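Local coordinates for transcriptional regulator, PadR family (Bacillus cereus, PDB 4ESB), which probably binds operator DNA through a winged helix-turn-helix domain and regulates transcription as a dimer, as a member of the PadR family, at residues A[4-9]-A[37-42]; A[12-17]-A[47-52]; A[22-27]-A[71-76]. All blocks are in the same frame, centred on the assembly; numbering follows the deposited sequence.

Interaction 1 of 3, residues A[4-9]-A[37-42]; sequences QMLKGV and FTFVSE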
loop_
_atom_site.group_PDB
_atom_site.type_symbol
_atom_site.label_atom_id
_atom_site.label_comp_id
_atom_site.label_asym_id
_atom_site.label_seq_id
_atom_site.Cartn_x
_atom_site.Cartn_y
_atom_site.Cartn_z
ATOM N N GLN A 4 3.089 -2.618 -8.971
ATOM C CA GLN A 4 3.611 -3.471 -7.907
ATOM C C GLN A 4 2.861 -3.278 -6.589
ATOM O O GLN A 4 2.805 -4.182 -5.754
ATOM C CB GLN A 4 5.101 -3.191 -7.693
ATOM C CG GLN A 4 5.405 -1.814 -7.111
ATOM C CD GLN A 4 4.927 -0.677 -7.997
ATOM O OE1 GLN A 4 4.474 -0.898 -9.121
ATOM N NE2 GLN A 4 5.027 0.547 -7.494
ATOM N N MET A 5 2.290 -2.092 -6.408
ATOM C CA MET A 5 1.625 -1.736 -5.162
ATOM C C MET A 5 0.130 -2.028 -5.242
ATOM O O MET A 5 -0.505 -2.353 -4.236
ATOM C CB MET A 5 1.864 -0.256 -4.869
ATOM C CG MET A 5 1.353 0.228 -3.524
ATOM S SD MET A 5 1.643 1.997 -3.311
ATOM C CE MET A 5 3.368 2.116 -3.765
ATOM N N LEU A 6 -0.427 -1.914 -6.445
ATOM C CA LEU A 6 -1.817 -2.280 -6.690
ATOM C C LEU A 6 -2.117 -3.687 -6.176
ATOM O O LEU A 6 -3.260 -4.004 -5.847
ATOM C CB LEU A 6 -2.127 -2.204 -8.187
ATOM C CG LEU A 6 -2.656 -0.876 -8.736
ATOM C CD1 LEU A 6 -2.612 -0.885 -10.257
ATOM C CD2 LEU A 6 -4.074 -0.612 -8.253
ATOM N N LYS A 7 -1.086 -4.525 -6.106
ATOM C CA LYS A 7 -1.244 -5.908 -5.660
ATOM C C LYS A 7 -1.315 -6.017 -4.142
ATOM O O LYS A 7 -1.899 -6.962 -3.610
ATOM C CB LYS A 7 -0.093 -6.765 -6.191
ATOM C CG LYS A 7 -0.204 -7.058 -7.675
ATOM C CD LYS A 7 1.147 -7.069 -8.362
ATOM C CE LYS A 7 1.004 -6.702 -9.831
ATOM N NZ LYS A 7 1.960 -7.428 -10.700
ATOM N N GLY A 8 -0.721 -5.054 -3.447
ATOM C CA GLY A 8 -0.763 -5.031 -1.998
ATOM C C GLY A 8 -2.188 -4.937 -1.485
ATOM O O GLY A 8 -2.572 -5.629 -0.541
ATOM N N VAL A 9 -2.979 -4.087 -2.132
ATOM C CA VAL A 9 -4.328 -3.775 -1.675
ATOM C C VAL A 9 -5.416 -4.511 -2.455
ATOM O O VAL A 9 -6.604 -4.293 -2.226
ATOM C CB VAL A 9 -4.605 -2.266 -1.808
ATOM C CG1 VAL A 9 -3.574 -1.464 -1.029
ATOM C CG2 VAL A 9 -4.608 -1.859 -3.276
ATOM N N PHE A 37 -8.527 -0.911 -11.534
ATOM C CA PHE A 37 -7.488 -1.938 -11.572
ATOM C C PHE A 37 -7.364 -2.450 -13.003
ATOM O O PHE A 37 -7.767 -3.571 -13.311
ATOM C CB PHE A 37 -7.818 -3.099 -10.634
ATOM C CG PHE A 37 -7.813 -2.730 -9.178
ATOM C CD1 PHE A 37 -8.912 -2.113 -8.597
ATOM C CD2 PHE A 37 -6.714 -3.014 -8.384
ATOM C CE1 PHE A 37 -8.909 -1.779 -7.254
ATOM C CE2 PHE A 37 -6.706 -2.683 -7.039
ATOM C CZ PHE A 37 -7.804 -2.066 -6.475
ATOM N N THR A 38 -6.797 -1.622 -13.872
ATOM C CA THR A 38 -6.824 -1.879 -15.311
ATOM C C THR A 38 -6.006 -3.096 -15.743
ATOM O O THR A 38 -6.224 -3.638 -16.824
ATOM C CB THR A 38 -6.330 -0.649 -16.100
ATOM O OG1 THR A 38 -5.018 -0.284 -15.655
ATOM C CG2 THR A 38 -7.277 0.528 -15.900
ATOM N N PHE A 39 -5.070 -3.527 -14.906
ATOM C CA PHE A 39 -4.178 -4.621 -15.279
ATOM C C PHE A 39 -4.751 -6.001 -14.959
ATOM O O PHE A 39 -4.243 -7.006 -15.456
ATOM C CB PHE A 39 -2.828 -4.473 -14.577
ATOM C CG PHE A 39 -2.823 -4.986 -13.168
ATOM C CD1 PHE A 39 -2.482 -6.303 -12.898
ATOM C CD2 PHE A 39 -3.164 -4.155 -12.112
ATOM C CE1 PHE A 39 -2.479 -6.780 -11.599
ATOM C CE2 PHE A 39 -3.163 -4.626 -10.814
ATOM C CZ PHE A 39 -2.820 -5.940 -10.556
ATOM N N VAL A 40 -5.795 -6.064 -14.135
ATOM C CA VAL A 40 -6.301 -7.362 -13.696
ATOM C C VAL A 40 -7.096 -8.071 -14.789
ATOM O O VAL A 40 -7.764 -7.442 -15.609
ATOM C CB VAL A 40 -7.178 -7.272 -12.418
ATOM C CG1 VAL A 40 -6.465 -6.484 -11.333
ATOM C CG2 VAL A 40 -8.544 -6.673 -12.724
ATOM N N SER A 41 -6.998 -9.394 -14.787
ATOM C CA SER A 41 -7.796 -10.247 -15.652
ATOM C C SER A 41 -8.127 -11.498 -14.847
ATOM O O SER A 41 -7.519 -11.741 -13.804
ATOM C CB SER A 41 -7.010 -10.624 -16.905
ATOM O OG SER A 41 -5.919 -11.461 -16.568
ATOM N N GLU A 42 -9.079 -12.294 -15.318
ATOM C CA GLU A 42 -9.433 -13.520 -14.618
ATOM C C GLU A 42 -8.192 -14.385 -14.477
ATOM O O GLU A 42 -7.990 -15.037 -13.450
ATOM C CB GLU A 42 -10.513 -14.298 -15.369
ATOM C CG GLU A 42 -11.923 -13.774 -15.173
ATOM C CD GLU A 42 -12.968 -14.659 -15.833
ATOM O OE1 GLU A 42 -13.371 -14.360 -16.978
ATOM O OE2 GLU A 42 -13.384 -15.651 -15.201
#

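Interaction 2 of 3, residues A[12-17]-A[47-52]; sequences GCILYI and PLLLRM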
loop_
_atom_site.group_PDB
_atom_site.type_symbol
_atom_site.label_atom_id
_atom_site.label_comp_id
_atom_site.label_asym_id
_atom_site.label_seq_id
_atom_site.Cartn_x
_atom_site.Cartn_y
_atom_site.Cartn_z
ATOM N N GLY A 12 -7.700 -6.997 -0.461
ATOM C CA GLY A 12 -8.650 -6.261 0.354
ATOM C C GLY A 12 -9.810 -5.700 -0.445
ATOM O O GLY A 12 -10.949 -5.689 0.020
ATOM N N CYS A 13 -9.525 -5.231 -1.654
ATOM C CA CYS A 13 -10.559 -4.654 -2.507
ATOM C C CYS A 13 -11.456 -5.751 -3.069
ATOM O O CYS A 13 -12.642 -5.539 -3.303
ATOM C CB CYS A 13 -9.929 -3.847 -3.641
ATOM S SG CYS A 13 -9.125 -2.326 -3.079
ATOM N N ILE A 14 -10.874 -6.923 -3.284
ATOM C CA ILE A 14 -11.638 -8.095 -3.688
ATOM C C ILE A 14 -12.596 -8.522 -2.574
ATOM O O ILE A 14 -13.753 -8.850 -2.836
ATOM C CB ILE A 14 -10.711 -9.267 -4.067
ATOM C CG1 ILE A 14 -10.170 -9.055 -5.480
ATOM C CG2 ILE A 14 -11.453 -10.599 -3.979
ATOM C CD1 ILE A 14 -9.202 -10.121 -5.946
ATOM N N LEU A 15 -12.118 -8.514 -1.333
ATOM C CA LEU A 15 -12.975 -8.848 -0.201
ATOM C C LEU A 15 -14.096 -7.826 -0.066
ATOM O O LEU A 15 -15.243 -8.191 0.197
ATOM C CB LEU A 15 -12.179 -8.913 1.104
ATOM C CG LEU A 15 -11.218 -10.091 1.284
ATOM C CD1 LEU A 15 -10.415 -9.919 2.562
ATOM C CD2 LEU A 15 -11.971 -11.412 1.303
ATOM N N TYR A 16 -13.769 -6.548 -0.246
ATOM C CA TYR A 16 -14.782 -5.504 -0.149
ATOM C C TYR A 16 -15.894 -5.747 -1.155
ATOM O O TYR A 16 -17.073 -5.741 -0.809
ATOM C CB TYR A 16 -14.188 -4.118 -0.394
ATOM C CG TYR A 16 -15.245 -3.042 -0.352
ATOM C CD1 TYR A 16 -15.774 -2.612 0.857
ATOM C CD2 TYR A 16 -15.737 -2.477 -1.521
ATOM C CE1 TYR A 16 -16.752 -1.638 0.904
ATOM C CE2 TYR A 16 -16.715 -1.501 -1.485
ATOM C CZ TYR A 16 -17.219 -1.087 -0.270
ATOM O OH TYR A 16 -18.193 -0.118 -0.230
ATOM N N ILE A 17 -15.503 -5.957 -2.406
ATOM C CA ILE A 17 -16.459 -6.134 -3.491
ATOM C C ILE A 17 -17.337 -7.355 -3.253
ATOM O O ILE A 17 -18.561 -7.276 -3.366
ATOM C CB ILE A 17 -15.738 -6.257 -4.847
ATOM C CG1 ILE A 17 -15.261 -4.876 -5.305
ATOM C CG2 ILE A 17 -16.660 -6.864 -5.895
ATOM C CD1 ILE A 17 -14.143 -4.915 -6.323
ATOM N N PRO A 47 -5.035 -17.281 -9.389
ATOM C CA PRO A 47 -4.277 -17.938 -8.318
ATOM C C PRO A 47 -4.535 -17.287 -6.959
ATOM O O PRO A 47 -4.457 -17.953 -5.924
ATOM C CB PRO A 47 -2.817 -17.737 -8.743
ATOM C CG PRO A 47 -2.868 -17.391 -10.193
ATOM C CD PRO A 47 -4.148 -16.651 -10.380
ATOM N N LEU A 48 -4.832 -15.993 -6.967
ATOM C CA LEU A 48 -5.165 -15.280 -5.743
ATOM C C LEU A 48 -6.536 -15.716 -5.233
ATOM O O LEU A 48 -6.740 -15.838 -4.029
ATOM C CB LEU A 48 -5.134 -13.768 -5.979
ATOM C CG LEU A 48 -5.631 -12.876 -4.838
ATOM C CD1 LEU A 48 -4.845 -13.143 -3.563
ATOM C CD2 LEU A 48 -5.536 -11.408 -5.230
ATOM N N LEU A 49 -7.467 -15.964 -6.150
ATOM C CA LEU A 49 -8.797 -16.436 -5.773
ATOM C C LEU A 49 -8.730 -17.851 -5.203
ATOM O O LEU A 49 -9.464 -18.187 -4.276
ATOM C CB LEU A 49 -9.752 -16.420 -6.969
ATOM C CG LEU A 49 -10.277 -15.074 -7.472
ATOM C CD1 LEU A 49 -11.250 -15.322 -8.611
ATOM C CD2 LEU A 49 -10.943 -14.273 -6.362
ATOM N N LEU A 50 -7.857 -18.678 -5.767
ATOM C CA LEU A 50 -7.703 -20.052 -5.301
ATOM C C LEU A 50 -7.158 -20.057 -3.883
ATOM O O LEU A 50 -7.506 -20.910 -3.068
ATOM C CB LEU A 50 -6.745 -20.824 -6.208
ATOM C CG LEU A 50 -7.255 -21.273 -7.578
ATOM C CD1 LEU A 50 -6.103 -21.828 -8.399
ATOM C CD2 LEU A 50 -8.359 -22.308 -7.431
ATOM N N ARG A 51 -6.293 -19.092 -3.602
ATOM C CA ARG A 51 -5.621 -19.013 -2.318
ATOM C C ARG A 51 -6.546 -18.421 -1.259
ATOM O O ARG A 51 -6.582 -18.895 -0.125
ATOM C CB ARG A 51 -4.349 -18.177 -2.458
ATOM C CG ARG A 51 -3.512 -18.093 -1.201
ATOM C CD ARG A 51 -2.134 -17.525 -1.503
ATOM N NE ARG A 51 -2.159 -16.073 -1.660
ATOM C CZ ARG A 51 -2.132 -15.207 -0.650
ATOM N NH1 ARG A 51 -2.084 -15.639 0.605
ATOM N NH2 ARG A 51 -2.156 -13.905 -0.892
ATOM N N MET A 52 -7.305 -17.396 -1.635
ATOM C CA MET A 52 -8.259 -16.787 -0.719
ATOM C C MET A 52 -9.309 -17.811 -0.298
ATOM O O MET A 52 -9.841 -17.745 0.810
ATOM C CB MET A 52 -8.926 -15.570 -1.364
ATOM C CG MET A 52 -7.990 -14.380 -1.545
ATOM S SD MET A 52 -8.766 -12.974 -2.366
ATOM C CE MET A 52 -9.966 -12.475 -1.133
#

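Interaction 3 of 3, residues A[22-27]-A[71-76]; sequences EVYGYE and RKYYHI. With SO4 (sulfate ion), chain B; GOL (glycerol), chain F.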
loop_
_atom_site.group_PDB
_atom_site.type_symbol
_atom_site.label_atom_id
_atom_site.label_comp_id
_atom_site.label_asym_id
_atom_site.label_seq_id
_atom_site.Cartn_x
_atom_site.Cartn_y
_atom_site.Cartn_z
ATOM N N GLU A 22 -22.502 -10.963 -4.121
ATOM C CA GLU A 22 -22.103 -12.246 -4.686
ATOM C C GLU A 22 -21.776 -12.062 -6.162
ATOM O O GLU A 22 -22.615 -11.598 -6.931
ATOM C CB GLU A 22 -23.238 -13.262 -4.546
ATOM C CG GLU A 22 -22.898 -14.483 -3.718
ATOM C CD GLU A 22 -23.996 -15.524 -3.755
ATOM O OE1 GLU A 22 -25.182 -15.142 -3.863
ATOM O OE2 GLU A 22 -23.674 -16.728 -3.683
ATOM N N VAL A 23 -20.565 -12.434 -6.560
ATOM C CA VAL A 23 -20.141 -12.274 -7.950
ATOM C C VAL A 23 -19.385 -13.493 -8.466
ATOM O O VAL A 23 -18.685 -14.163 -7.706
ATOM C CB VAL A 23 -19.228 -11.043 -8.122
ATOM C CG1 VAL A 23 -20.002 -9.757 -7.854
ATOM C CG2 VAL A 23 -18.006 -11.155 -7.216
ATOM N N TYR A 24 -19.525 -13.777 -9.759
ATOM C CA TYR A 24 -18.712 -14.815 -10.388
ATOM C C TYR A 24 -17.439 -14.205 -10.964
ATOM O O TYR A 24 -17.306 -12.983 -11.037
ATOM C CB TYR A 24 -19.495 -15.629 -11.437
ATOM C CG TYR A 24 -20.130 -14.858 -12.584
ATOM C CD1 TYR A 24 -21.297 -14.131 -12.401
ATOM C CD2 TYR A 24 -19.587 -14.907 -13.862
ATOM C CE1 TYR A 24 -21.887 -13.447 -13.450
ATOM C CE2 TYR A 24 -20.171 -14.229 -14.918
ATOM C CZ TYR A 24 -21.320 -13.502 -14.706
ATOM O OH TYR A 24 -21.901 -12.827 -15.758
ATOM N N GLY A 25 -16.501 -15.064 -11.351
ATOM C CA GLY A 25 -15.161 -14.638 -11.716
ATOM C C GLY A 25 -15.096 -13.478 -12.691
ATOM O O GLY A 25 -14.409 -12.487 -12.441
ATOM N N TYR A 26 -15.811 -13.596 -13.804
ATOM C CA TYR A 26 -15.759 -12.590 -14.857
ATOM C C TYR A 26 -16.381 -11.281 -14.384
ATOM O O TYR A 26 -15.887 -10.192 -14.686
ATOM C CB TYR A 26 -16.484 -13.092 -16.105
ATOM C CG TYR A 26 -16.676 -12.026 -17.156
ATOM C CD1 TYR A 26 -15.593 -11.517 -17.858
ATOM C CD2 TYR A 26 -17.940 -11.530 -17.446
ATOM C CE1 TYR A 26 -15.762 -10.541 -18.817
ATOM C CE2 TYR A 26 -18.120 -10.555 -18.404
ATOM C CZ TYR A 26 -17.027 -10.064 -19.086
ATOM O OH TYR A 26 -17.198 -9.093 -20.043
ATOM N N GLU A 27 -17.475 -11.404 -13.643
ATOM C CA GLU A 27 -18.159 -10.258 -13.060
ATOM C C GLU A 27 -17.219 -9.500 -12.124
ATOM O O GLU A 27 -17.195 -8.268 -12.108
ATOM C CB GLU A 27 -19.390 -10.745 -12.296
ATOM C CG GLU A 27 -20.323 -9.659 -11.802
ATOM C CD GLU A 27 -21.488 -10.230 -11.013
ATOM O OE1 GLU A 27 -22.351 -9.447 -10.564
ATOM O OE2 GLU A 27 -21.535 -11.467 -10.841
ATOM N N ARG A 71 -23.596 -20.671 -12.395
ATOM C CA ARG A 71 -22.254 -20.118 -12.314
ATOM C C ARG A 71 -21.695 -20.315 -10.911
ATOM O O ARG A 71 -22.439 -20.593 -9.970
ATOM C CB ARG A 71 -22.284 -18.628 -12.650
ATOM C CG ARG A 71 -22.826 -18.309 -14.035
ATOM C CD ARG A 71 -22.856 -16.809 -14.284
ATOM N NE ARG A 71 -23.405 -16.475 -15.596
ATOM C CZ ARG A 71 -22.737 -16.585 -16.741
ATOM N NH1 ARG A 71 -21.487 -17.033 -16.751
ATOM N NH2 ARG A 71 -23.322 -16.254 -17.882
ATOM N N LYS A 72 -20.383 -20.165 -10.775
ATOM C CA LYS A 72 -19.728 -20.281 -9.480
ATOM C C LYS A 72 -19.587 -18.903 -8.839
ATOM O O LYS A 72 -18.621 -18.182 -9.095
ATOM C CB LYS A 72 -18.361 -20.952 -9.637
ATOM C CG LYS A 72 -17.587 -21.123 -8.339
ATOM C CD LYS A 72 -16.476 -22.158 -8.487
ATOM C CE LYS A 72 -15.584 -22.198 -7.256
ATOM N NZ LYS A 72 -14.265 -22.842 -7.520
ATOM N N TYR A 73 -20.564 -18.541 -8.008
ATOM C CA TYR A 73 -20.571 -17.250 -7.333
ATOM C C TYR A 73 -19.768 -17.324 -6.040
ATOM O O TYR A 73 -19.848 -18.310 -5.310
ATOM C CB TYR A 73 -22.003 -16.821 -7.009
ATOM C CG TYR A 73 -22.822 -16.393 -8.208
ATOM C CD1 TYR A 73 -22.814 -15.075 -8.644
ATOM C CD2 TYR A 73 -23.612 -17.305 -8.896
ATOM C CE1 TYR A 73 -23.567 -14.676 -9.735
ATOM C CE2 TYR A 73 -24.368 -16.917 -9.986
ATOM C CZ TYR A 73 -24.341 -15.602 -10.402
ATOM O OH TYR A 73 -25.090 -15.211 -11.488
ATOM N N TYR A 74 -19.006 -16.274 -5.754
ATOM C CA TYR A 74 -18.205 -16.220 -4.537
ATOM C C TYR A 74 -18.874 -15.352 -3.478
ATOM O O TYR A 74 -19.393 -14.277 -3.782
ATOM C CB TYR A 74 -16.812 -15.658 -4.827
ATOM C CG TYR A 74 -15.968 -16.503 -5.752
ATOM C CD1 TYR A 74 -15.269 -17.605 -5.274
ATOM C CD2 TYR A 74 -15.855 -16.189 -7.100
ATOM C CE1 TYR A 74 -14.493 -18.375 -6.116
ATOM C CE2 TYR A 74 -15.079 -16.955 -7.950
ATOM C CZ TYR A 74 -14.400 -18.046 -7.452
ATOM O OH TYR A 74 -13.627 -18.812 -8.293
ATOM N N HIS A 75 -18.866 -15.826 -2.237
ATOM C CA HIS A 75 -19.293 -15.009 -1.107
ATOM C C HIS A 75 -18.227 -15.024 -0.020
ATOM O O HIS A 75 -17.372 -15.907 0.014
ATOM C CB HIS A 75 -20.637 -15.487 -0.550
ATOM C CG HIS A 75 -20.592 -16.854 0.059
ATOM N ND1 HIS A 75 -19.944 -17.120 1.245
ATOM C CD2 HIS A 75 -21.124 -18.030 -0.352
ATOM C CE1 HIS A 75 -20.076 -18.404 1.537
ATOM N NE2 HIS A 75 -20.787 -18.976 0.584
ATOM N N ILE A 76 -18.294 -14.039 0.867
ATOM C CA ILE A 76 -17.284 -13.839 1.900
ATOM C C ILE A 76 -17.635 -14.644 3.146
ATOM O O ILE A 76 -18.809 -14.787 3.490
ATOM C CB ILE A 76 -17.175 -12.340 2.262
ATOM C CG1 ILE A 76 -15.866 -12.044 2.995
ATOM C CG2 ILE A 76 -18.382 -11.895 3.089
ATOM C CD1 ILE A 76 -15.565 -10.558 3.103
HETATM S S SO4 B . -18.573 -19.127 -14.256
HETATM O O1 SO4 B . -19.472 -18.461 -15.193
HETATM O O2 SO4 B . -18.373 -20.514 -14.669
HETATM O O3 SO4 B . -17.289 -18.433 -14.228
HETATM O O4 SO4 B . -19.153 -19.102 -12.924
HETATM C C1 GOL F . -26.618 -13.533 -15.936
HETATM O O1 GOL F . -26.072 -14.719 -16.472
HETATM C C2 GOL F . -25.693 -12.993 -14.850
HETATM O O2 GOL F . -24.780 -12.073 -15.406
HETATM C C3 GOL F . -26.509 -12.313 -13.755
HETATM O O3 GOL F . -25.787 -12.332 -12.542
HETATM O O HOH W 1 -16.572 -17.859 -11.296
#

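Interaction 1 of 3, residues A[4-9]-A[37-42]
Leu6 packs its isobutyl group against two phenylalanines, Phe37 and Phe39, with one methyl branch for each. Leu6 CD2 turns to the Phe37 ring, 3.6 Å from Phe37 CE2, meeting it obliquely. Leu6 CD1 goes to the Phe39 ring and lies 3.8 Å from Phe39 CD2, while Leu6 CB touches Phe39 CE2 at 3.7 Å; the two side chains run antiparallel alongside each other. One face of the Phe39 ring is backed by Val40 CG1, 3.7 Å above the ring plane, over its centre. Phe37 and Phe39 are brought together by a type I beta turn from Phe37 to Val40, in the loop between helices 25-34 and 42-54 of the winged helix-turn-helix fold; residues 4-9 form the N-terminal lead into helix 10-20. Along the outer side, Lys7 bends at chi2 and lays its aliphatic chain by the Phe39 ring, Lys7 CE 3.9 Å from Phe39 CE1. Deeper in, Val9 CG2 reaches the edge of the Phe37 ring, 4.4 Å from Phe37 CE2. Phe37 also packs on Leu10 and Cys13 of helix 10-20 and on Thr97 of the second subunit, and Val9 on Val98 of that subunit.

Interaction 2 of 3, residues A[12-17]-A[47-52]
Met52 sends its terminal methyl into the side chains of Ile14 and Leu15. Met52 CE lies 3.3 Å from Leu15 CD2, though so short a distance is doubtful at this resolution, and 3.6 Å from Leu15 CG. The same carbon is 3.7 Å from Ile14 CG2, with Met52 SD at 3.9 Å from that branch. The methionine chain runs straight through chi2 and bends at chi3 (67°), which turns CE toward Leu15 and Ile14. Ile14 divides its work: CG2 serves Met52 and, more loosely, Leu49 CD2 at 4.4 Å, while CD1 meets Leu48 CD2 tip to tip at 4.0 Å. The contact is wholly apolar and joins helices 10-20 and 42-54 in the core of the winged helix-turn-helix domain. The short segments cross at -68° with their axes 12.0 Å apart, a separation bridged by these long aliphatic side chains. Further out, Ile58 of strand 58-64 packs on Leu15, Leu49 and Met52, and helix 25-34 adds Leu32 against Ile14 and Leu28 against Leu49. Arg51 forms a salt bridge with Glu55; away from this contact, Cys13 and Ile17 on helix 10-20 pack on Leu101 of the second subunit.

Interaction 3 of 3, residues A[22-27]-A[71-76]
Tyr74 N donates to Val23 O at 2.9 Å and 171° in an antiparallel hydrogen-bonded pair, which joins strand 23-24 to strand 70-76; the latter pairs on its other side with strand 58-64 in the hairpin that forms the wing of the winged helix-turn-helix fold. Beside it, Glu22 CA makes a CA-H...O contact to Tyr74 O. Aromatic and cationic contacts gather round Tyr24, whose chi1 of 57° sets the ring between Arg71 CD on one face and Glu27 CB on the other. Arg71 CD lies 3.4 Å from the centroid of the Tyr24 ring in a CH-pi contact, and the guanidinium stacks nearly parallel to the ring (16°) as an off-centre cation-pi contact. Tyr24 turns its edge to the face of Tyr73 in an offset edge-to-face pair, Tyr24 CD1 3.5 Å from Tyr73 CE1. Among polar contacts, Tyr24, N-cap of helix 25-34, donates its N to Glu27 OE2. Sulfate O4 accepts from Lys72 N at 2.7 Å and sulfate O1 from Arg71 NH1 at 2.9 Å. A water accepts from Gly25 N and lies within hydrogen-bonding distance of Lys72 O and sulfate O3; a glycerol is hydrogen-bonded to Tyr24 OH through O2 and to Tyr73 OH through O3. Stacked on Tyr24, the guanidinium presents its edge to the sulfate, which, though probably from the crystallisation liquor, suggests that an anion can be accommodated here; whether a DNA phosphate does so is not established.

The three contacts interlock along the chain, since the segments of each pair alternate with those of the others. Interaction 2 lies at the core, about 4 Å from the centre of the chain, and its centre is about 11 Å from those of both interaction 1 and interaction 3. Phe37 CZ touches Cys13 SG at 3.7 Å, linking interactions 1 and 2, which both also meet the second subunit. Toward the sheet, Leu15 O approaches Ile76 CD1 at 3.8 Å. Interactions 1 and 3, about 18 Å apart between centres, still meet where Glu42 OE1 lies 3.5 Å from Tyr26 CB. Sulfate and glycerol sit at interaction 3, where no second subunit touches the two segments.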